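Side-chain contacts in Zgc:56074 (Danio rerio, PDB 3E9D), which probably hydrolyses fructose-2,6-bisphosphate and also fructose-1,6-bisphosphate, lowering the former and so holding back glycolysis: residues Q15-K20 with C215-I220; T65-L70 with T79-D84; T130-F135 with R188-H193. All blocks are in the same frame, centred on the assembly; numbering follows the deposited sequence.

Contact 1: Q15-K20 with C215-I220. With PO4 (phosphate ion), chain C.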
loop_
_atom_site.group_PDB
_atom_site.type_symbol
_atom_site.label_atom_id
_atom_site.label_comp_id
_atom_site.label_asym_id
_atom_site.label_seq_id
_atom_site.Cartn_x
_atom_site.Cartn_y
_atom_site.Cartn_z
ATOM N N GLN A 15 17.439 2.470 -9.438
ATOM C CA GLN A 15 17.982 2.671 -10.786
ATOM C C GLN A 15 17.154 1.907 -11.822
ATOM O O GLN A 15 16.986 2.389 -12.944
ATOM C CB GLN A 15 19.477 2.319 -10.889
ATOM C CG GLN A 15 20.121 2.789 -12.226
ATOM C CD GLN A 15 20.095 4.315 -12.402
ATOM O OE1 GLN A 15 20.332 5.064 -11.455
ATOM N NE2 GLN A 15 19.811 4.776 -13.618
ATOM N N TYR A 16 16.614 0.743 -11.437
ATOM C CA TYR A 16 15.725 -0.019 -12.332
ATOM C C TYR A 16 14.482 0.787 -12.717
ATOM O O TYR A 16 14.110 0.812 -13.897
ATOM C CB TYR A 16 15.324 -1.378 -11.724
ATOM C CG TYR A 16 16.279 -2.520 -12.034
ATOM C CD1 TYR A 16 17.661 -2.332 -12.014
ATOM C CD2 TYR A 16 15.797 -3.795 -12.321
ATOM C CE1 TYR A 16 18.540 -3.387 -12.291
ATOM C CE2 TYR A 16 16.667 -4.859 -12.602
ATOM C CZ TYR A 16 18.031 -4.647 -12.583
ATOM O OH TYR A 16 18.889 -5.694 -12.847
ATOM N N ASN A 17 13.856 1.440 -11.729
ATOM C CA ASN A 17 12.714 2.326 -11.979
ATOM C C ASN A 17 13.094 3.411 -12.987
ATOM O O ASN A 17 12.387 3.628 -13.975
ATOM C CB ASN A 17 12.217 2.995 -10.692
ATOM C CG ASN A 17 11.545 2.029 -9.720
ATOM O OD1 ASN A 17 11.559 2.264 -8.514
ATOM N ND2 ASN A 17 10.971 0.938 -10.231
ATOM N N ARG A 18 14.221 4.077 -12.738
ATOM C CA ARG A 18 14.689 5.137 -13.613
ATOM C C ARG A 18 14.913 4.639 -15.058
ATOM O O ARG A 18 14.556 5.322 -16.012
ATOM C CB ARG A 18 15.970 5.767 -13.045
ATOM C CG ARG A 18 16.710 6.718 -14.002
ATOM C CD ARG A 18 15.982 8.037 -14.196
ATOM N NE ARG A 18 15.728 8.714 -12.918
ATOM C CZ ARG A 18 16.601 9.505 -12.283
ATOM N NH1 ARG A 18 17.822 9.732 -12.794
ATOM N NH2 ARG A 18 16.257 10.060 -11.122
ATOM N N ASP A 19 15.502 3.455 -15.207
ATOM C CA ASP A 19 15.812 2.926 -16.539
ATOM C C ASP A 19 14.630 2.192 -17.161
ATOM O O ASP A 19 14.744 1.647 -18.249
ATOM C CB ASP A 19 17.041 2.020 -16.479
ATOM C CG ASP A 19 18.282 2.755 -16.002
ATOM O OD1 ASP A 19 18.355 3.989 -16.177
ATOM O OD2 ASP A 19 19.183 2.098 -15.437
ATOM N N LYS A 20 13.498 2.201 -16.464
ATOM C CA LYS A 20 12.255 1.547 -16.891
ATOM C C LYS A 20 12.443 0.052 -17.171
ATOM O O LYS A 20 11.950 -0.488 -18.174
ATOM C CB LYS A 20 11.610 2.289 -18.066
ATOM C CG LYS A 20 11.338 3.754 -17.771
ATOM C CD LYS A 20 10.702 4.438 -18.962
ATOM C CE LYS A 20 10.471 5.942 -18.696
ATOM N NZ LYS A 20 9.466 6.154 -17.598
ATOM N N CYS A 215 0.799 3.964 -9.018
ATOM C CA CYS A 215 1.343 4.747 -7.902
ATOM C C CYS A 215 2.770 5.206 -8.184
ATOM O O CYS A 215 3.613 4.387 -8.582
ATOM C CB CYS A 215 1.330 3.946 -6.601
ATOM S SG CYS A 215 1.736 5.000 -5.145
ATOM N N PRO A 216 3.056 6.507 -7.981
ATOM C CA PRO A 216 4.454 6.942 -8.190
ATOM C C PRO A 216 5.331 6.452 -7.056
ATOM O O PRO A 216 4.813 6.000 -6.037
ATOM C CB PRO A 216 4.373 8.473 -8.169
ATOM C CG PRO A 216 3.098 8.786 -7.417
ATOM C CD PRO A 216 2.152 7.627 -7.661
ATOM N N ASN A 217 6.648 6.533 -7.235
ATOM C CA ASN A 217 7.581 6.233 -6.149
ATOM C C ASN A 217 7.287 7.129 -4.934
ATOM O O ASN A 217 7.233 8.361 -5.060
ATOM C CB ASN A 217 9.022 6.450 -6.615
ATOM C CG ASN A 217 9.514 5.360 -7.533
ATOM O OD1 ASN A 217 9.813 5.621 -8.689
ATOM N ND2 ASN A 217 9.638 4.139 -7.018
ATOM N N THR A 218 7.108 6.506 -3.770
ATOM C CA THR A 218 6.670 7.177 -2.526
ATOM C C THR A 218 5.281 7.845 -2.584
ATOM O O THR A 218 4.948 8.653 -1.716
ATOM C CB THR A 218 7.744 8.145 -1.899
ATOM O OG1 THR A 218 7.846 9.357 -2.668
ATOM C CG2 THR A 218 9.098 7.462 -1.821
ATOM N N GLY A 219 4.474 7.483 -3.581
ATOM C CA GLY A 219 3.083 7.950 -3.642
ATOM C C GLY A 219 2.349 7.363 -2.450
ATOM O O GLY A 219 2.625 6.216 -2.040
ATOM N N ILE A 220 1.437 8.155 -1.878
ATOM C CA ILE A 220 0.826 7.832 -0.595
ATOM C C ILE A 220 -0.694 7.723 -0.735
ATOM O O ILE A 220 -1.333 8.644 -1.277
ATOM C CB ILE A 220 1.160 8.916 0.492
ATOM C CG1 ILE A 220 2.680 9.154 0.589
ATOM C CG2 ILE A 220 0.590 8.495 1.837
ATOM C CD1 ILE A 220 3.076 10.324 1.494
HETATM P P PO4 C . 8.262 -1.728 -7.909
HETATM O O1 PO4 C . 8.929 -2.687 -6.956
HETATM O O2 PO4 C . 7.243 -0.844 -7.227
HETATM O O3 PO4 C . 9.288 -0.814 -8.538
HETATM O O4 PO4 C . 7.604 -2.496 -9.034
#
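Asn17 and Asn217 meet through their amides in the active site of the histidine phosphatase fold, where the short helix 15-18 faces the loop leading into strand 220-230. The two side chains approach at a slant, with their amide planes turned 43° apart. Asn217 ND2 donates to Asn17 OD1 over 3.1 Å, but it comes from above the carbonyl plane, 53° out of it, and therefore off the lone pairs. ND2 also donates to the backbone O of His11, its stronger partner and the residue that carries the phosphohistidine intermediate. Asparagine suits position 17 because one small amide offers an acceptor and a donor together; at Asn217 the NH2 group can serve two acceptors. In Asn17, CG lies beside the backbone N and anti to the carbonyl carbon (chi1 -70°), which directs the amide to the loop and to a bound phosphate, probably from the crystallisation liquor, at once. With OD1 taken up by Asn217, its NH2 group is turned to this anion, which is also gripped by Arg10, Arg61, His183 and Gly184. Asn217 projects from a type II beta turn, Pro216 to Gly219, closed by Gly219 N bonding Pro216 O at 2.9 Å. The bond from Asn17 ND2 to phosphate O3 is 3.0 Å long and nearly straight.

Contact 2: T65-L70 with T79-D84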
loop_
_atom_site.group_PDB
_atom_site.type_symbol
_atom_site.label_atom_id
_atom_site.label_comp_id
_atom_site.label_asym_id
_atom_site.label_seq_id
_atom_site.Cartn_x
_atom_site.Cartn_y
_atom_site.Cartn_z
ATOM N N THR A 65 12.919 2.373 2.467
ATOM C CA THR A 65 11.929 3.434 2.447
ATOM C C THR A 65 11.221 3.508 3.790
ATOM O O THR A 65 11.094 4.592 4.384
ATOM C CB THR A 65 10.916 3.226 1.297
ATOM O OG1 THR A 65 11.630 3.233 0.058
ATOM C CG2 THR A 65 9.829 4.342 1.280
ATOM N N ALA A 66 10.809 2.344 4.299
ATOM C CA ALA A 66 10.166 2.290 5.611
ATOM C C ALA A 66 11.103 2.802 6.710
ATOM O O ALA A 66 10.668 3.532 7.616
ATOM C CB ALA A 66 9.691 0.882 5.918
ATOM N N GLU A 67 12.384 2.428 6.631
ATOM C CA GLU A 67 13.347 2.832 7.653
ATOM C C GLU A 67 13.518 4.362 7.657
ATOM O O GLU A 67 13.625 4.987 8.707
ATOM C CB GLU A 67 14.705 2.169 7.439
ATOM C CG GLU A 67 14.730 0.686 7.768
ATOM C CD GLU A 67 16.044 0.027 7.366
ATOM O OE1 GLU A 67 16.670 0.474 6.371
ATOM O OE2 GLU A 67 16.439 -0.955 8.033
ATOM N N ILE A 68 13.557 4.942 6.467
ATOM C CA ILE A 68 13.737 6.388 6.332
ATOM C C ILE A 68 12.489 7.130 6.791
ATOM O O ILE A 68 12.578 8.174 7.432
ATOM C CB ILE A 68 14.149 6.767 4.900
ATOM C CG1 ILE A 68 15.605 6.329 4.669
ATOM C CG2 ILE A 68 14.045 8.290 4.667
ATOM C CD1 ILE A 68 15.944 6.093 3.198
ATOM N N ILE A 69 11.321 6.586 6.486
ATOM C CA ILE A 69 10.090 7.206 6.931
ATOM C C ILE A 69 10.012 7.210 8.467
ATOM O O ILE A 69 9.684 8.229 9.079
ATOM C CB ILE A 69 8.857 6.536 6.273
ATOM C CG1 ILE A 69 8.782 6.959 4.780
ATOM C CG2 ILE A 69 7.588 6.900 7.017
ATOM C CD1 ILE A 69 7.821 6.116 3.938
ATOM N N LEU A 70 10.347 6.083 9.080
ATOM C CA LEU A 70 10.282 5.983 10.541
ATOM C C LEU A 70 11.390 6.809 11.208
ATOM O O LEU A 70 11.149 7.430 12.209
ATOM C CB LEU A 70 10.333 4.533 11.001
ATOM C CG LEU A 70 9.040 3.739 10.769
ATOM C CD1 LEU A 70 9.335 2.269 11.031
ATOM C CD2 LEU A 70 7.903 4.234 11.668
ATOM N N THR A 79 7.601 1.767 17.676
ATOM C CA THR A 79 6.876 0.847 16.786
ATOM C C THR A 79 7.835 -0.089 16.052
ATOM O O THR A 79 8.751 0.366 15.392
ATOM C CB THR A 79 6.024 1.621 15.766
ATOM O OG1 THR A 79 5.058 2.413 16.473
ATOM C CG2 THR A 79 5.303 0.663 14.832
ATOM N N GLU A 80 7.634 -1.395 16.147
ATOM C CA GLU A 80 8.521 -2.285 15.391
ATOM C C GLU A 80 8.106 -2.414 13.921
ATOM O O GLU A 80 6.929 -2.441 13.589
ATOM C CB GLU A 80 8.719 -3.661 16.061
ATOM C CG GLU A 80 7.524 -4.595 15.979
ATOM C CD GLU A 80 7.865 -6.045 16.332
ATOM O OE1 GLU A 80 8.768 -6.650 15.697
ATOM O OE2 GLU A 80 7.192 -6.593 17.235
ATOM N N MET A 81 9.092 -2.464 13.043
ATOM C CA MET A 81 8.848 -2.705 11.638
ATOM C C MET A 81 8.665 -4.217 11.443
ATOM O O MET A 81 9.563 -4.977 11.748
ATOM C CB MET A 81 10.043 -2.176 10.855
ATOM C CG MET A 81 9.888 -2.153 9.375
ATOM S SD MET A 81 11.352 -1.481 8.530
ATOM C CE MET A 81 11.431 0.127 9.273
ATOM N N ILE A 82 7.502 -4.647 10.956
ATOM C CA ILE A 82 7.236 -6.067 10.672
ATOM C C ILE A 82 7.431 -6.334 9.178
ATOM O O ILE A 82 6.753 -5.735 8.340
ATOM C CB ILE A 82 5.768 -6.481 11.067
ATOM C CG1 ILE A 82 5.447 -6.143 12.528
ATOM C CG2 ILE A 82 5.477 -7.954 10.752
ATOM C CD1 ILE A 82 6.256 -6.884 13.526
ATOM N N LEU A 83 8.359 -7.228 8.850
ATOM C CA LEU A 83 8.560 -7.631 7.462
ATOM C C LEU A 83 7.521 -8.681 7.102
ATOM O O LEU A 83 7.371 -9.673 7.816
ATOM C CB LEU A 83 9.973 -8.180 7.271
ATOM C CG LEU A 83 11.139 -7.186 7.063
ATOM C CD1 LEU A 83 11.011 -5.891 7.836
ATOM C CD2 LEU A 83 12.476 -7.862 7.362
ATOM N N ASP A 84 6.772 -8.459 6.030
ATOM C CA ASP A 84 5.804 -9.447 5.588
ATOM C C ASP A 84 5.977 -9.724 4.101
ATOM O O ASP A 84 5.671 -8.870 3.277
ATOM C CB ASP A 84 4.357 -9.029 5.909
ATOM C CG ASP A 84 3.350 -10.197 5.737
ATOM O OD1 ASP A 84 3.665 -11.185 5.007
ATOM O OD2 ASP A 84 2.236 -10.125 6.326
#
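Met81 reaches from its strand to helix 60-71 and sets its methyl, CE, among Ala66, Glu67 and Leu70. The tightest approach is CE to Leu70 CD1, 3.5 Å, closer than usual for two carbons. Ala66 CB lies 3.9 Å from CE and as near to the sulfur, while the side chain of Glu67 crosses that of Met81 at about a right angle, its aliphatic CG 3.7 Å from CE. The Met81 chain runs straight out from the strand, CG anti to the backbone N (chi1 -171°), and bends only at the last torsion (chi3 -58°), which folds the methyl against the helix. An unbranched, pliable methionine suits this span, just as alanine suits the point where the helix faces the strand directly. The pair belongs to a beta-alpha-beta unit, strand 53-56, helix 60-71 and strand 81-83, in which helix and last strand run nearly antiparallel, 10.5 Å apart between the axes of their short segments. Val56 of the first strand touches both Ala66 and Met81, and Val54 lies against Leu70. Backbone bonds between Ile82 and both Val54 and Val56 fix strand 81-83 at the edge of the sheet. Farther out, Thr79 OG1 bonds the backbone O of Phe51.

Contact 3: T130-F135 with R188-H193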
loop_
_atom_site.group_PDB
_atom_site.type_symbol
_atom_site.label_atom_id
_atom_site.label_comp_id
_atom_site.label_asym_id
_atom_site.label_seq_id
_atom_site.Cartn_x
_atom_site.Cartn_y
_atom_site.Cartn_z
ATOM N N THR A 130 -4.805 -12.558 -4.224
ATOM C CA THR A 130 -4.857 -13.532 -3.140
ATOM C C THR A 130 -3.848 -13.212 -2.024
ATOM O O THR A 130 -4.184 -13.309 -0.846
ATOM C CB THR A 130 -4.661 -14.964 -3.688
ATOM O OG1 THR A 130 -5.768 -15.264 -4.553
ATOM C CG2 THR A 130 -4.581 -16.001 -2.569
ATOM N N ARG A 131 -2.629 -12.809 -2.394
ATOM C CA ARG A 131 -1.630 -12.387 -1.396
ATOM C C ARG A 131 -2.093 -11.192 -0.553
ATOM O O ARG A 131 -1.936 -11.186 0.679
ATOM C CB ARG A 131 -0.281 -12.069 -2.059
ATOM C CG ARG A 131 0.455 -13.316 -2.563
ATOM C CD ARG A 131 1.940 -13.028 -2.747
ATOM N NE ARG A 131 2.279 -12.259 -3.958
ATOM C CZ ARG A 131 2.721 -11.001 -3.960
ATOM N NH1 ARG A 131 2.842 -10.315 -2.822
ATOM N NH2 ARG A 131 3.067 -10.428 -5.101
ATOM N N PHE A 132 -2.663 -10.186 -1.216
ATOM C CA PHE A 132 -3.227 -9.040 -0.501
ATOM C C PHE A 132 -4.381 -9.452 0.425
ATOM O O PHE A 132 -4.449 -8.983 1.565
ATOM C CB PHE A 132 -3.669 -7.922 -1.449
ATOM C CG PHE A 132 -4.211 -6.702 -0.731
ATOM C CD1 PHE A 132 -3.394 -5.968 0.129
ATOM C CD2 PHE A 132 -5.529 -6.297 -0.913
ATOM C CE1 PHE A 132 -3.875 -4.845 0.803
ATOM C CE2 PHE A 132 -6.029 -5.161 -0.267
ATOM C CZ PHE A 132 -5.203 -4.430 0.594
ATOM N N LYS A 133 -5.257 -10.332 -0.058
ATOM C CA LYS A 133 -6.362 -10.866 0.766
ATOM C C LYS A 133 -5.834 -11.573 2.015
ATOM O O LYS A 133 -6.393 -11.421 3.108
ATOM C CB LYS A 133 -7.246 -11.837 -0.025
ATOM C CG LYS A 133 -8.158 -11.190 -1.082
ATOM C CD LYS A 133 -9.030 -12.268 -1.736
ATOM C CE LYS A 133 -9.512 -11.865 -3.117
ATOM N NZ LYS A 133 -9.977 -13.081 -3.900
ATOM N N MET A 134 -4.757 -12.346 1.849
ATOM C CA MET A 134 -4.112 -13.019 2.980
ATOM C C MET A 134 -3.475 -12.003 3.926
ATOM O O MET A 134 -3.531 -12.144 5.158
ATOM C CB MET A 134 -3.061 -14.026 2.501
ATOM C CG MET A 134 -3.643 -15.218 1.731
ATOM S SD MET A 134 -2.314 -16.183 0.919
ATOM C CE MET A 134 -1.336 -16.698 2.352
ATOM N N PHE A 135 -2.872 -10.978 3.342
ATOM C CA PHE A 135 -2.303 -9.906 4.142
ATOM C C PHE A 135 -3.383 -9.205 4.964
ATOM O O PHE A 135 -3.181 -8.940 6.152
ATOM C CB PHE A 135 -1.539 -8.864 3.287
ATOM C CG PHE A 135 -1.122 -7.647 4.092
ATOM C CD1 PHE A 135 -0.046 -7.722 4.974
ATOM C CD2 PHE A 135 -1.837 -6.457 4.015
ATOM C CE1 PHE A 135 0.332 -6.608 5.761
ATOM C CE2 PHE A 135 -1.458 -5.347 4.792
ATOM C CZ PHE A 135 -0.367 -5.446 5.671
ATOM N N ARG A 188 -1.400 -1.287 -6.750
ATOM C CA ARG A 188 -2.448 -1.019 -7.723
ATOM C C ARG A 188 -3.511 -2.097 -7.670
ATOM O O ARG A 188 -4.708 -1.797 -7.626
ATOM C CB ARG A 188 -1.888 -0.924 -9.145
ATOM C CG ARG A 188 -2.838 -0.172 -10.079
ATOM C CD ARG A 188 -2.148 0.135 -11.410
ATOM N NE ARG A 188 -2.996 0.982 -12.250
ATOM C CZ ARG A 188 -2.747 1.255 -13.530
ATOM N NH1 ARG A 188 -1.675 0.735 -14.117
ATOM N NH2 ARG A 188 -3.576 2.039 -14.221
ATOM N N ILE A 189 -3.059 -3.351 -7.667
ATOM C CA ILE A 189 -3.967 -4.484 -7.580
ATOM C C ILE A 189 -4.759 -4.448 -6.264
ATOM O O ILE A 189 -5.972 -4.701 -6.253
ATOM C CB ILE A 189 -3.212 -5.826 -7.815
ATOM C CG1 ILE A 189 -2.772 -5.897 -9.291
ATOM C CG2 ILE A 189 -4.110 -7.045 -7.448
ATOM C CD1 ILE A 189 -1.597 -6.886 -9.581
ATOM N N SER A 190 -4.074 -4.113 -5.167
ATOM C CA SER A 190 -4.689 -4.055 -3.828
ATOM C C SER A 190 -5.740 -2.954 -3.709
ATOM O O SER A 190 -6.827 -3.189 -3.167
ATOM C CB SER A 190 -3.615 -3.850 -2.759
ATOM O OG SER A 190 -2.691 -4.944 -2.778
ATOM N N VAL A 191 -5.417 -1.762 -4.218
ATOM C CA VAL A 191 -6.373 -0.662 -4.243
ATOM C C VAL A 191 -7.647 -1.067 -4.988
ATOM O O VAL A 191 -8.763 -0.807 -4.503
ATOM C CB VAL A 191 -5.748 0.640 -4.848
ATOM C CG1 VAL A 191 -6.809 1.662 -5.167
ATOM C CG2 VAL A 191 -4.722 1.245 -3.868
ATOM N N ARG A 192 -7.493 -1.702 -6.153
ATOM C CA ARG A 192 -8.672 -2.116 -6.921
ATOM C C ARG A 192 -9.506 -3.164 -6.149
ATOM O O ARG A 192 -10.737 -3.137 -6.203
ATOM C CB ARG A 192 -8.305 -2.659 -8.321
ATOM C CG ARG A 192 -9.577 -2.964 -9.173
ATOM C CD ARG A 192 -9.266 -3.368 -10.623
ATOM N NE ARG A 192 -8.878 -2.237 -11.467
ATOM C CZ ARG A 192 -9.726 -1.441 -12.123
ATOM N NH1 ARG A 192 -11.046 -1.605 -12.022
ATOM N NH2 ARG A 192 -9.246 -0.453 -12.876
ATOM N N HIS A 193 -8.832 -4.077 -5.444
ATOM C CA HIS A 193 -9.539 -5.042 -4.595
ATOM C C HIS A 193 -10.395 -4.329 -3.522
ATOM O O HIS A 193 -11.581 -4.603 -3.375
ATOM C CB HIS A 193 -8.584 -6.025 -3.915
ATOM C CG HIS A 193 -9.278 -6.924 -2.935
ATOM N ND1 HIS A 193 -10.217 -7.861 -3.325
ATOM C CD2 HIS A 193 -9.200 -7.011 -1.584
ATOM C CE1 HIS A 193 -10.681 -8.485 -2.254
ATOM N NE2 HIS A 193 -10.069 -7.999 -1.189
#
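Phe132 and Ser190 pack where two helices of the alpha/beta histidine phosphatase fold, 125-146 and 184-197, cross at -67°, the axes of segments 130-135 and 188-193 approaching to 9.8 Å. The chief interaction is CH-pi: Ser190 CB stands 3.4 Å from the centroid of the Phe132 ring and only 5° off its normal, squarely over one face. Its hydroxyl oxygen lies over the same face, 3.1 Å from Phe132 CG. A serine suits this spot because it is small enough for the helices to come close, and its OG is satisfied within its own helix by the backbone O of Phe186, which lets the polar atom sit buried beside an aromatic ring. In Phe132 a first torsion of -178° sets CG anti to the backbone N and lays the ring under Ser190 CB.

Plain van der Waals packing continues at the ring's edge, where His193 CD2 comes near its plane, 3.8 Å from Phe132 CD2. Cutting Phe132 back to an alanine would probably open a gap between the helices, leaving Ser190 CB without its aromatic face and His193 CD2 without its neighbour.

A second, looser CH-pi contact is made by Lys133, whose extended chain crosses His193 at about a right angle, with CG off-centre, 4.1 Å from the imidazole centroid. Lysine fits this outer margin: its methylenes pack while the ammonium stays apart, NZ being 5.3 Å from His193 ND1. That ND1 is hydrogen-bonded to Asp197 OD2, which helps to fix the ring's rotation and might make the imidazole more basic. Farther along the lysine chain, CE rests 3.7 Å from His193 CE1.

How the contacts relate
Contact 1 closes a long loop of chain within which contacts 2 and 3 follow one another. The three centres lie 19 to 20 Å from one another, with contacts 2 and 3 on opposite sides of the chain's centre. Even so, those two touch: Asp84 OD2 at the end of 79-84 packs 3.6 Å from Phe135 CD1 of helix 125-146. Contact 1 belongs to the active site itself, the side chain of Asn17 being about 3 Å from that of His11. The others lie farther off: Ala66 of contact 2 is about 8 Å from His11, and Ser190 of contact 3 about 8 Å from Glu89, side chain to side chain.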